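PDB 1UN8: dihydroxyacetone kinase, which phosphorylates dihydroxyacetone with ATP, holding the substrate as a hemiaminal on an active-site histidine, and works as a homodimer. Local coordinates for residues Val108-Thr112 against Ile219-Pro223. Residues are numbered along the deposited sequence; the frame is centred on the assembly and turned at random.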
ATOM      1  N   VAL A 108      10.189   7.944 -21.623  1.00 42.02           N
ATOM      2  CA  VAL A 108      10.805   6.683 -21.223  1.00 42.26           C
ATOM      3  C   VAL A 108      11.736   6.737 -20.011  1.00 41.28           C
ATOM      4  O   VAL A 108      12.634   7.573 -19.947  1.00 40.82           O
ATOM      5  CB  VAL A 108      11.591   6.087 -22.402  1.00 43.86           C
ATOM      6  CG1 VAL A 108      12.245   4.780 -21.999  1.00 44.66           C
ATOM      7  CG2 VAL A 108      10.651   5.868 -23.569  1.00 47.57           C
ATOM      8  N   LYS A 109      11.521   5.826 -19.060  1.00 41.23           N
ATOM      9  CA  LYS A 109      12.368   5.748 -17.865  1.00 39.38           C
ATOM     10  C   LYS A 109      13.724   5.217 -18.333  1.00 38.75           C
ATOM     11  O   LYS A 109      13.789   4.387 -19.236  1.00 37.62           O
ATOM     12  CB  LYS A 109      11.735   4.824 -16.813  1.00 38.48           C
ATOM     13  CG  LYS A 109      10.419   5.362 -16.247  1.00 36.28           C
ATOM     14  CD  LYS A 109       9.919   4.572 -15.026  1.00 37.90           C
ATOM     15  CE  LYS A 109       9.716   3.089 -15.321  1.00 37.05           C
ATOM     16  NZ  LYS A 109       8.838   2.832 -16.489  1.00 37.22           N
ATOM     17  N   ASN A 110      14.804   5.705 -17.736  1.00 39.26           N
ATOM     18  CA  ASN A 110      16.145   5.304 -18.158  1.00 39.68           C
ATOM     19  C   ASN A 110      16.535   3.845 -17.925  1.00 39.14           C
ATOM     20  O   ASN A 110      17.098   3.501 -16.894  1.00 40.79           O
ATOM     21  CB  ASN A 110      17.188   6.212 -17.504  1.00 40.81           C
ATOM     22  CG  ASN A 110      18.443   6.362 -18.347  1.00 41.94           C
ATOM     23  OD1 ASN A 110      18.635   5.638 -19.324  1.00 42.90           O
ATOM     24  ND2 ASN A 110      19.307   7.308 -17.968  1.00 41.19           N
ATOM     25  N   TYR A 111      16.224   2.993 -18.890  1.00 39.01           N
ATOM     26  CA  TYR A 111      16.583   1.580 -18.832  1.00 39.67           C
ATOM     27  C   TYR A 111      16.797   1.130 -20.274  1.00 41.54           C
ATOM     28  O   TYR A 111      15.968   1.406 -21.145  1.00 41.49           O
ATOM     29  CB  TYR A 111      15.530   0.792 -18.047  1.00 38.75           C
ATOM     30  CG  TYR A 111      15.317   1.294 -16.636  1.00 37.30           C
ATOM     31  CD1 TYR A 111      14.224   2.091 -16.324  1.00 35.69           C
ATOM     32  CD2 TYR A 111      16.201   0.972 -15.619  1.00 34.21           C
ATOM     33  CE1 TYR A 111      14.020   2.554 -15.037  1.00 35.63           C
ATOM     34  CE2 TYR A 111      16.007   1.428 -14.329  1.00 32.57           C
ATOM     35  CZ  TYR A 111      14.915   2.219 -14.044  1.00 32.75           C
ATOM     36  OH  TYR A 111      14.718   2.675 -12.761  1.00 31.45           O
ATOM     37  N   THR A 112      17.912   0.450 -20.523  1.00 42.35           N
ATOM     38  CA  THR A 112      18.248  -0.025 -21.862  1.00 43.19           C
ATOM     39  C   THR A 112      17.079  -0.637 -22.628  1.00 41.71           C
ATOM     40  O   THR A 112      16.774  -0.224 -23.741  1.00 41.22           O
ATOM     41  CB  THR A 112      19.370  -1.061 -21.807  1.00 44.03           C
ATOM     42  OG1 THR A 112      20.484  -0.497 -21.116  1.00 47.36           O
ATOM     43  CG2 THR A 112      19.809  -1.454 -23.218  1.00 44.28           C
ATOM     44  N   ILE A 219      13.901   0.123  -8.683  1.00 38.36           N
ATOM     45  CA  ILE A 219      12.499  -0.267  -8.753  1.00 38.22           C
ATOM     46  C   ILE A 219      12.304  -1.638  -9.386  1.00 38.41           C
ATOM     47  O   ILE A 219      11.178  -2.114  -9.522  1.00 38.85           O
ATOM     48  CB  ILE A 219      11.661   0.771  -9.514  1.00 37.65           C
ATOM     49  CG1 ILE A 219      12.097   0.847 -10.982  1.00 37.93           C
ATOM     50  CG2 ILE A 219      11.784   2.112  -8.819  1.00 36.25           C
ATOM     51  CD1 ILE A 219      11.171   1.673 -11.852  1.00 34.83           C
ATOM     52  N   HIS A 220      13.404  -2.262  -9.790  1.00 37.99           N
ATOM     53  CA  HIS A 220      13.341  -3.605 -10.348  1.00 39.45           C
ATOM     54  C   HIS A 220      14.141  -4.482  -9.395  1.00 39.03           C
ATOM     55  O   HIS A 220      14.420  -5.636  -9.677  1.00 39.42           O
ATOM     56  CB  HIS A 220      13.932  -3.655 -11.764  1.00 39.62           C
ATOM     57  CG  HIS A 220      13.193  -2.805 -12.753  1.00 41.37           C
ATOM     58  ND1 HIS A 220      13.687  -1.609 -13.226  1.00 39.81           N
ATOM     59  CD2 HIS A 220      11.963  -2.948 -13.306  1.00 39.83           C
ATOM     60  CE1 HIS A 220      12.793  -1.051 -14.023  1.00 40.14           C
ATOM     61  NE2 HIS A 220      11.738  -1.843 -14.088  1.00 38.56           N
ATOM     62  N   GLY A 221      14.499  -3.906  -8.252  1.00 40.05           N
ATOM     63  CA  GLY A 221      15.268  -4.630  -7.261  1.00 38.85           C
ATOM     64  C   GLY A 221      16.763  -4.514  -7.466  1.00 39.45           C
ATOM     65  O   GLY A 221      17.529  -5.149  -6.762  1.00 40.09           O
ATOM     66  N   GLU A 222      17.184  -3.698  -8.422  1.00 39.49           N
ATOM     67  CA  GLU A 222      18.605  -3.519  -8.697  1.00 40.81           C
ATOM     68  C   GLU A 222      19.387  -3.079  -7.450  1.00 40.59           C
ATOM     69  O   GLU A 222      18.849  -2.421  -6.567  1.00 40.54           O
ATOM     70  CB  GLU A 222      18.817  -2.460  -9.794  1.00 43.22           C
ATOM     71  CG  GLU A 222      18.109  -2.700 -11.129  1.00 42.48           C
ATOM     72  CD  GLU A 222      16.755  -2.013 -11.210  1.00 44.29           C
ATOM     73  OE1 GLU A 222      16.348  -1.644 -12.340  1.00 42.82           O
ATOM     74  OE2 GLU A 222      16.095  -1.853 -10.151  1.00 43.68           O
ATOM     75  N   PRO A 223      20.679  -3.428  -7.381  1.00 40.68           N
ATOM     76  CA  PRO A 223      21.540  -3.064  -6.252  1.00 40.94           C
ATOM     77  C   PRO A 223      21.505  -1.560  -6.053  1.00 40.49           C
ATOM     78  O   PRO A 223      21.505  -0.807  -7.028  1.00 41.73           O
ATOM     79  CB  PRO A 223      22.923  -3.532  -6.705  1.00 38.72           C
ATOM     80  CG  PRO A 223      22.605  -4.701  -7.558  1.00 40.10           C
ATOM     81  CD  PRO A 223      21.425  -4.232  -8.363  1.00 40.17           C
TER
HETATM   82  O   HOH W   1      15.605   1.144 -10.965  1.00 35.25           O
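K109, at the end of strand 104-109, touches I219 with the aliphatic part of its chain: K109 CE lies 4.0 Å from I219 CD1. Bends at chi3 and chi4 turn NZ aside to its hydrogen bond with H65 NE2 while CE stays against the isoleucine. Past the inverse gamma turn centred on N110, Y111 occupies the N-cap position of helix 112-127 and carries most of the contact. H220 meets its ring in a T-shaped stack, planes at 90° and centroids 4.9 Å apart, with the imidazole edge directed at the phenol face; H220 CE1 sits over the ring centre, 3.9 Å from Y111 CZ. Y111 OH packs against I219 CG1 at 3.7 Å, receives a hydrogen bond from a water that also accepts one from the backbone N of I219, and is further bonded to G151 O. E222 OE1 approaches Y111 CE2 obliquely. A bend at chi2 folds the glutamate back over its own loop: H220 ND1 donates to E222 OE1 at 2.8 Å, nearly in the imidazole plane, and the backbone N of H220 donates to E222 OE2, which helps hold the carboxylate in place. The ND1 bond restrains the ring's rotation and leaves NE2 directed away from the carboxylate, consistent with the tele attachment of the substrate. The arrangement forms part of the dihydroxyacetone site of the DhaK domain, where the hemiaminal-forming H220 stands near the substrate-binding residues K109 and H61.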